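Local atomic coordinates of cycloalternan-forming enzyme (Listeria monocytogenes serovar 1/2a, PDB entry 5F7U), a protein that belongs to glycoside hydrolase family 31, combining a TIM-barrel domain with several beta-rich domains, among them a family 6 carbohydrate-binding module. Residues Tyr251-Arg256 with Ile260-Lys265; Ala287-Val292 with Gly298-Ser303. The protein carries 1 engineered substitution. One frame throughout, in Å; residues are numbered along the deposited sequence.

Following the chain from its N terminus, strand 250-254 comes first and leads into contact 1, which closes the three-residue link 257-259 by folding 260-265 back over 251-256. The chain then runs through strand 266-269 and helix 278-281 to contact 2, where 287-292 pairs with 298-303 and closes the hairpin turn between strands 287-293 and 297-301. Contact 1 closes before contact 2 opens, so the two neither nest nor cross. They meet side by side, because strands 250-254 and 287-293 are antiparallel neighbours. Y251 N lies 2.8 Å from V292 O, a probable hydrogen bond, and F253 CZ packs on F291 CB. All four segments belong to the galactose mutarotase-like region, and contact 1 also reaches helix 607-622.

Contact 1 of 2, residues Tyr251-Arg256 with Ile260-Lys265; sequences YGFGER and INQRGK
F253 and Q262 make the tight part of this contact. The aliphatic start of Q262 meets the F253 ring obliquely at CD1 and CE1, with Q262 CG 3.4 Å from F253 CD1 and Q262 CB 3.6 Å from F253 CE1. The two side chains run in opposite directions, and ring and amide planes stand 74° apart. Q262 bends at chi2 (-66°), which carries its amide back to R256; Q262 NE2 is 3.5 Å from R256 CB. R256 in turn holds the F253 carbonyl side-on. NE and NH2 both donate to F253 O, at 2.9 Å from NE, and that oxygen lies near the guanidinium plane.

The Y251 end is looser. I260 O sits at the ring edge, 3.2 Å from Y251 CD1. The I260 side chain lies alongside and points the same way, its CD1 3.8 Å from Y251 CE1. No direct hydrogen bond joins the segments, and water fills this role. One molecule bridges G252 O and Q262 NE2; another accepts from G252 N and donates to I260 O at 2.7 Å. The solvent side is the far part of the type II turn from Q262 to K265: R263 and K265 are partly exposed and G264 is exposed. N261 OD1 accepts from R263 N, an Asx turn that leads into it.

Y251 OH bonds to R734 O, and N261 ND2 to D735. I260 packs on K615 and L618 of helix 607-622, while V267 of strand 266-269 touches F253, R256 and Q262.

Contact 2 of 2, residues Ala287-Val292 with Gly298-Ser303; sequences AVPFFV and GMYVNS
F291 and M299 face each other as a hydrogen-bonded pair in an antiparallel beta hairpin of the galactose mutarotase-like region. F291 N donates to M299 O, and M299 N returns a bond to F291 O at 2.9 Å. The strand directions differ by 175°.

M299 can be followed outward. Its CB lies over the F291 ring face, 4.0 Å from the centroid, as a CH-pi contact. CG is anti to the backbone N (chi1 -179°), which sends the chain onward beside the ring. SD then sits obliquely to it, 5.1 Å from the centroid, a Met-aromatic contact. Beyond F291, the M299 side chain also touches Y319 of strand 318-327. F250 and Y319 each meet the F291 ring edge-to-face.

F290 and Y300 lie on the other face of the hairpin, where Y350 of helix 343-354 stacks on F290 and meets Y300 edge-to-face. F290 CD1 packs on Y300 CB, and F290 CE1 reaches G298 CA, where no side chain intervenes.

P289, centre of an inverse gamma turn, sits at the corner between 287-288 and 290-292. Its CG rests 3.9 Å from Y300 CE1. Its O accepts from V301 N at 3.0 Å, nearly in line with the carbonyl bond.

Contact 1 of 2, residues Tyr251-Arg256 with Ile260-Lys265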
ATOM      1  N   TYR A 251      -0.335  12.143  -4.262  1.00 12.03           N
ATOM      2  CA  TYR A 251      -0.554  10.822  -3.685  1.00 11.93           C
ATOM      3  C   TYR A 251       0.715  10.235  -3.123  1.00 11.61           C
ATOM      4  O   TYR A 251       1.801  10.581  -3.561  1.00 11.79           O
ATOM      5  CB  TYR A 251      -1.061   9.877  -4.773  1.00 12.21           C
ATOM      6  CG  TYR A 251      -2.270  10.381  -5.528  1.00 12.82           C
ATOM      7  CD1 TYR A 251      -3.523  10.465  -4.920  1.00 12.91           C
ATOM      8  CD2 TYR A 251      -2.164  10.730  -6.881  1.00 13.17           C
ATOM      9  CE1 TYR A 251      -4.644  10.895  -5.646  1.00 13.40           C
ATOM     10  CE2 TYR A 251      -3.271  11.156  -7.609  1.00 13.67           C
ATOM     11  CZ  TYR A 251      -4.506  11.232  -6.987  1.00 13.65           C
ATOM     12  OH  TYR A 251      -5.601  11.671  -7.705  1.00 14.24           O
ATOM     13  N   GLY A 252       0.570   9.312  -2.172  1.00 11.20           N
ATOM     14  CA  GLY A 252       1.698   8.547  -1.663  1.00 11.07           C
ATOM     15  C   GLY A 252       2.184   9.068  -0.325  1.00 10.89           C
ATOM     16  O   GLY A 252       1.430   9.094   0.627  1.00 10.69           O
ATOM     17  N   PHE A 253       3.444   9.518  -0.290  1.00 10.91           N
ATOM     18  CA  PHE A 253       4.129   9.983   0.935  1.00 11.07           C
ATOM     19  C   PHE A 253       4.335   8.887   1.983  1.00 11.08           C
ATOM     20  O   PHE A 253       4.477   9.168   3.181  1.00 10.79           O
ATOM     21  CB  PHE A 253       3.436  11.204   1.575  1.00 11.22           C
ATOM     22  CG  PHE A 253       3.246  12.375   0.640  1.00 11.51           C
ATOM     23  CD1 PHE A 253       2.103  12.473  -0.160  1.00 11.65           C
ATOM     24  CD2 PHE A 253       4.191  13.414   0.592  1.00 11.77           C
ATOM     25  CE1 PHE A 253       1.897  13.567  -0.995  1.00 12.00           C
ATOM     26  CE2 PHE A 253       3.980  14.539  -0.242  1.00 12.26           C
ATOM     27  CZ  PHE A 253       2.826  14.613  -1.038  1.00 12.23           C
ATOM     28  N   GLY A 254       4.373   7.636   1.531  1.00 11.02           N
ATOM     29  CA  GLY A 254       4.361   6.516   2.467  1.00 11.08           C
ATOM     30  C   GLY A 254       2.952   6.046   2.754  1.00 11.43           C
ATOM     31  O   GLY A 254       2.100   6.021   1.857  1.00 12.03           O
ATOM     32  N   GLU A 255       2.722   5.625   3.990  1.00 11.30           N
ATOM     33  CA  GLU A 255       1.443   5.063   4.400  1.00 11.43           C
ATOM     34  C   GLU A 255       0.709   6.157   5.194  1.00 11.52           C
ATOM     35  O   GLU A 255       1.201   6.618   6.234  1.00 12.16           O
ATOM     36  CB  GLU A 255       1.700   3.818   5.236  1.00 11.72           C
ATOM     37  CG  GLU A 255       0.427   3.155   5.741  1.00 11.94           C
ATOM     38  CD  GLU A 255       0.737   1.933   6.580  1.00 12.63           C
ATOM     39  OE1 GLU A 255       1.748   1.989   7.325  1.00 13.14           O
ATOM     40  OE2 GLU A 255      -0.008   0.939   6.477  1.00 12.07           O
ATOM     41  N   ARG A 256      -0.421   6.619   4.666  1.00 11.41           N
ATOM     42  CA  ARG A 256      -1.124   7.772   5.250  1.00 11.32           C
ATOM     43  C   ARG A 256      -2.563   7.388   5.553  1.00 11.57           C
ATOM     44  O   ARG A 256      -3.215   6.726   4.741  1.00 11.60           O
ATOM     45  CB  ARG A 256      -1.057   8.975   4.289  1.00 11.41           C
ATOM     46  CG  ARG A 256       0.377   9.424   3.949  1.00 11.52           C
ATOM     47  CD  ARG A 256       1.036  10.033   5.180  1.00 11.94           C
ATOM     48  NE  ARG A 256       2.474  10.219   5.039  1.00 11.92           N
ATOM     49  CZ  ARG A 256       3.229  10.839   5.928  1.00 12.09           C
ATOM     50  NH1 ARG A 256       2.683  11.399   7.015  1.00 12.71           N
ATOM     51  NH2 ARG A 256       4.532  10.940   5.713  1.00 12.33           N
ATOM     52  N   ILE A 260      -6.050  10.138   0.999  1.00 13.12           N
ATOM     53  CA  ILE A 260      -5.189   9.667  -0.103  1.00 13.01           C
ATOM     54  C   ILE A 260      -4.609  10.802  -0.963  1.00 13.05           C
ATOM     55  O   ILE A 260      -3.636  10.606  -1.686  1.00 13.29           O
ATOM     56  CB  ILE A 260      -5.847   8.548  -0.958  1.00 13.62           C
ATOM     57  CG1 ILE A 260      -7.146   9.012  -1.621  1.00 13.93           C
ATOM     58  CG2 ILE A 260      -6.065   7.303  -0.088  1.00 13.22           C
ATOM     59  CD1 ILE A 260      -6.980   9.594  -3.001  1.00 14.84           C
ATOM     60  N   ASN A 261      -5.233  11.974  -0.902  1.00 12.89           N
ATOM     61  CA  ASN A 261      -4.778  13.132  -1.657  1.00 12.95           C
ATOM     62  C   ASN A 261      -4.325  14.192  -0.659  1.00 12.80           C
ATOM     63  O   ASN A 261      -5.141  14.782   0.033  1.00 12.96           O
ATOM     64  CB  ASN A 261      -5.921  13.649  -2.536  1.00 13.40           C
ATOM     65  CG  ASN A 261      -5.578  14.941  -3.262  1.00 13.58           C
ATOM     66  OD1 ASN A 261      -4.470  15.486  -3.146  1.00 13.52           O
ATOM     67  ND2 ASN A 261      -6.549  15.457  -3.999  1.00 14.50           N
ATOM     68  N   GLN A 262      -3.025  14.441  -0.597  1.00 12.71           N
ATOM     69  CA  GLN A 262      -2.455  15.309   0.435  1.00 12.89           C
ATOM     70  C   GLN A 262      -2.543  16.802   0.133  1.00 13.38           C
ATOM     71  O   GLN A 262      -2.046  17.598   0.908  1.00 13.37           O
ATOM     72  CB  GLN A 262      -0.989  14.909   0.722  1.00 12.82           C
ATOM     73  CG  GLN A 262      -0.836  13.488   1.286  1.00 12.85           C
ATOM     74  CD  GLN A 262      -1.438  13.299   2.680  1.00 13.20           C
ATOM     75  OE1 GLN A 262      -1.515  14.238   3.473  1.00 13.94           O
ATOM     76  NE2 GLN A 262      -1.847  12.082   2.984  1.00 13.07           N
ATOM     77  N   ARG A 263      -3.195  17.201  -0.959  1.00 13.72           N
ATOM     78  CA  ARG A 263      -3.341  18.646  -1.209  1.00 14.30           C
ATOM     79  C   ARG A 263      -4.017  19.316  -0.008  1.00 14.80           C
ATOM     80  O   ARG A 263      -5.028  18.842   0.471  1.00 15.10           O
ATOM     81  CB  ARG A 263      -4.095  18.951  -2.510  1.00 14.37           C
ATOM     82  CG  ARG A 263      -3.898  20.404  -2.956  1.00 15.00           C
ATOM     83  CD  ARG A 263      -4.871  20.848  -4.056  1.00 15.54           C
ATOM     84  NE  ARG A 263      -4.499  22.194  -4.475  1.00 16.24           N
ATOM     85  CZ  ARG A 263      -3.549  22.443  -5.374  1.00 16.43           C
ATOM     86  NH1 ARG A 263      -2.899  21.433  -5.963  1.00 16.42           N
ATOM     87  NH2 ARG A 263      -3.226  23.697  -5.669  1.00 16.74           N
ATOM     88  N   GLY A 264      -3.410  20.398   0.471  1.00 15.33           N
ATOM     89  CA  GLY A 264      -3.871  21.140   1.639  1.00 15.84           C
ATOM     90  C   GLY A 264      -3.121  20.838   2.921  1.00 16.04           C
ATOM     91  O   GLY A 264      -3.266  21.589   3.896  1.00 16.44           O
ATOM     92  N   LYS A 265      -2.338  19.757   2.929  1.00 15.58           N
ATOM     93  CA  LYS A 265      -1.684  19.261   4.144  1.00 15.69           C
ATOM     94  C   LYS A 265      -0.196  19.611   4.171  1.00 15.67           C
ATOM     95  O   LYS A 265       0.468  19.670   3.115  1.00 14.95           O
ATOM     96  CB  LYS A 265      -1.773  17.721   4.239  1.00 16.04           C
ATOM     97  CG  LYS A 265      -3.164  17.077   4.247  1.00 17.11           C
ATOM     98  CD  LYS A 265      -3.792  17.185   5.618  1.00 17.88           C
ATOM     99  CE  LYS A 265      -5.096  16.394   5.690  1.00 18.45           C
ATOM    100  NZ  LYS A 265      -5.865  16.904   6.860  1.00 20.25           N
TER
HETATM  101  O   HOH W   1      -1.167  10.070   0.857  1.00 12.77           O
HETATM  102  O   HOH W   2      -2.114   8.422  -1.650  1.00 13.44           O

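Contact 2 of 2, residues Ala287-Val292 with Gly298-Ser303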
ATOM      1  N   ALA A 287       6.912   6.233   6.603  1.00 11.80           N
ATOM      2  CA  ALA A 287       6.932   7.575   5.991  1.00 11.93           C
ATOM      3  C   ALA A 287       7.974   7.581   4.905  1.00 11.82           C
ATOM      4  O   ALA A 287       9.120   7.198   5.142  1.00 12.38           O
ATOM      5  CB  ALA A 287       7.277   8.625   7.041  1.00 12.05           C
ATOM      6  N   VAL A 288       7.586   8.042   3.722  1.00 11.72           N
ATOM      7  CA  VAL A 288       8.464   7.949   2.537  1.00 11.61           C
ATOM      8  C   VAL A 288       8.432   9.308   1.850  1.00 11.50           C
ATOM      9  O   VAL A 288       7.356   9.810   1.583  1.00 11.64           O
ATOM     10  CB  VAL A 288       7.937   6.871   1.552  1.00 11.72           C
ATOM     11  CG1 VAL A 288       8.806   6.843   0.299  1.00 12.18           C
ATOM     12  CG2 VAL A 288       7.869   5.483   2.227  1.00 11.67           C
ATOM     13  N   PRO A 289       9.600   9.913   1.561  1.00 11.58           N
ATOM     14  CA  PRO A 289       9.591  11.248   0.932  1.00 11.60           C
ATOM     15  C   PRO A 289       9.453  11.160  -0.602  1.00 11.73           C
ATOM     16  O   PRO A 289      10.317  11.619  -1.337  1.00 11.82           O
ATOM     17  CB  PRO A 289      10.960  11.825   1.355  1.00 11.78           C
ATOM     18  CG  PRO A 289      11.848  10.590   1.385  1.00 11.72           C
ATOM     19  CD  PRO A 289      10.970   9.457   1.878  1.00 11.56           C
ATOM     20  N   PHE A 290       8.363  10.537  -1.048  1.00 11.66           N
ATOM     21  CA  PHE A 290       8.073  10.320  -2.450  1.00 11.78           C
ATOM     22  C   PHE A 290       6.587  10.545  -2.618  1.00 11.88           C
ATOM     23  O   PHE A 290       5.790   9.997  -1.863  1.00 11.48           O
ATOM     24  CB  PHE A 290       8.414   8.874  -2.837  1.00 11.81           C
ATOM     25  CG  PHE A 290       7.918   8.449  -4.209  1.00 11.94           C
ATOM     26  CD1 PHE A 290       8.248   9.165  -5.379  1.00 12.25           C
ATOM     27  CD2 PHE A 290       7.172   7.274  -4.331  1.00 11.94           C
ATOM     28  CE1 PHE A 290       7.802   8.734  -6.636  1.00 12.50           C
ATOM     29  CE2 PHE A 290       6.724   6.833  -5.594  1.00 12.32           C
ATOM     30  CZ  PHE A 290       7.042   7.560  -6.737  1.00 12.37           C
ATOM     31  N   PHE A 291       6.226  11.358  -3.601  1.00 11.90           N
ATOM     32  CA  PHE A 291       4.832  11.470  -4.001  1.00 12.14           C
ATOM     33  C   PHE A 291       4.653  11.340  -5.500  1.00 12.01           C
ATOM     34  O   PHE A 291       5.582  11.576  -6.274  1.00 12.11           O
ATOM     35  CB  PHE A 291       4.177  12.771  -3.479  1.00 12.43           C
ATOM     36  CG  PHE A 291       4.628  14.041  -4.175  1.00 12.98           C
ATOM     37  CD1 PHE A 291       4.084  14.409  -5.411  1.00 13.11           C
ATOM     38  CD2 PHE A 291       5.559  14.894  -3.569  1.00 13.14           C
ATOM     39  CE1 PHE A 291       4.485  15.573  -6.047  1.00 13.59           C
ATOM     40  CE2 PHE A 291       5.951  16.069  -4.197  1.00 13.51           C
ATOM     41  CZ  PHE A 291       5.419  16.407  -5.436  1.00 13.70           C
ATOM     42  N   VAL A 292       3.446  10.965  -5.895  1.00 11.92           N
ATOM     43  CA  VAL A 292       3.063  10.910  -7.306  1.00 12.19           C
ATOM     44  C   VAL A 292       1.943  11.901  -7.521  1.00 12.35           C
ATOM     45  O   VAL A 292       0.974  11.912  -6.745  1.00 12.35           O
ATOM     46  CB  VAL A 292       2.595   9.490  -7.689  1.00 12.22           C
ATOM     47  CG1 VAL A 292       1.998   9.475  -9.106  1.00 12.54           C
ATOM     48  CG2 VAL A 292       3.751   8.501  -7.581  1.00 11.98           C
ATOM     49  N   GLY A 298       6.406  12.003 -10.602  1.00 13.40           N
ATOM     50  CA  GLY A 298       6.694  11.762  -9.199  1.00 13.26           C
ATOM     51  C   GLY A 298       7.847  12.640  -8.756  1.00 13.22           C
ATOM     52  O   GLY A 298       8.637  13.110  -9.586  1.00 13.68           O
ATOM     53  N   MET A 299       7.938  12.871  -7.444  1.00 13.06           N
ATOM     54  CA  MET A 299       9.092  13.605  -6.893  1.00 13.19           C
ATOM     55  C   MET A 299       9.588  12.813  -5.709  1.00 12.91           C
ATOM     56  O   MET A 299       8.809  12.476  -4.840  1.00 12.50           O
ATOM     57  CB  MET A 299       8.697  15.012  -6.429  1.00 13.70           C
ATOM     58  CG  MET A 299       9.875  15.832  -5.872  1.00 14.51           C
ATOM     59  SD  MET A 299       9.462  17.574  -5.563  1.00 15.67           S
ATOM     60  CE  MET A 299       9.279  18.184  -7.240  1.00 15.67           C
ATOM     61  N   TYR A 300      10.891  12.551  -5.690  1.00 12.89           N
ATOM     62  CA  TYR A 300      11.522  11.795  -4.614  1.00 12.92           C
ATOM     63  C   TYR A 300      12.664  12.617  -4.055  1.00 13.05           C
ATOM     64  O   TYR A 300      13.590  12.956  -4.783  1.00 13.31           O
ATOM     65  CB  TYR A 300      12.019  10.430  -5.127  1.00 13.29           C
ATOM     66  CG  TYR A 300      12.869   9.673  -4.111  1.00 13.68           C
ATOM     67  CD1 TYR A 300      12.414   9.482  -2.799  1.00 13.60           C
ATOM     68  CD2 TYR A 300      14.134   9.174  -4.464  1.00 14.30           C
ATOM     69  CE1 TYR A 300      13.187   8.800  -1.865  1.00 13.71           C
ATOM     70  CE2 TYR A 300      14.913   8.478  -3.534  1.00 14.41           C
ATOM     71  CZ  TYR A 300      14.428   8.310  -2.243  1.00 14.26           C
ATOM     72  OH  TYR A 300      15.178   7.631  -1.310  1.00 14.67           O
ATOM     73  N   VAL A 301      12.598  12.940  -2.760  1.00 12.97           N
ATOM     74  CA  VAL A 301      13.706  13.669  -2.110  1.00 13.46           C
ATOM     75  C   VAL A 301      14.549  12.588  -1.453  1.00 13.76           C
ATOM     76  O   VAL A 301      14.091  11.924  -0.515  1.00 13.50           O
ATOM     77  CB  VAL A 301      13.215  14.737  -1.104  1.00 13.60           C
ATOM     78  CG1 VAL A 301      14.383  15.414  -0.362  1.00 14.18           C
ATOM     79  CG2 VAL A 301      12.396  15.800  -1.823  1.00 13.71           C
ATOM     80  N   ASN A 302      15.765  12.421  -1.970  1.00 13.82           N
ATOM     81  CA  ASN A 302      16.652  11.335  -1.582  1.00 14.37           C
ATOM     82  C   ASN A 302      17.437  11.685  -0.330  1.00 14.43           C
ATOM     83  O   ASN A 302      18.565  12.186  -0.410  1.00 15.25           O
ATOM     84  CB  ASN A 302      17.601  10.978  -2.741  1.00 15.40           C
ATOM     85  CG  ASN A 302      18.522   9.808  -2.402  1.00 16.44           C
ATOM     86  OD1 ASN A 302      18.211   8.994  -1.535  1.00 16.33           O
ATOM     87  ND2 ASN A 302      19.670   9.740  -3.071  1.00 17.26           N
ATOM     88  N   SER A 303      16.803  11.479   0.821  1.00 14.11           N
ATOM     89  CA  SER A 303      17.444  11.702   2.118  1.00 14.34           C
ATOM     90  C   SER A 303      16.636  11.010   3.190  1.00 14.12           C
ATOM     91  O   SER A 303      15.412  10.991   3.127  1.00 13.94           O
ATOM     92  CB  SER A 303      17.448  13.199   2.458  1.00 14.65           C
ATOM     93  OG  SER A 303      18.123  13.411   3.699  1.00 15.14           O
TER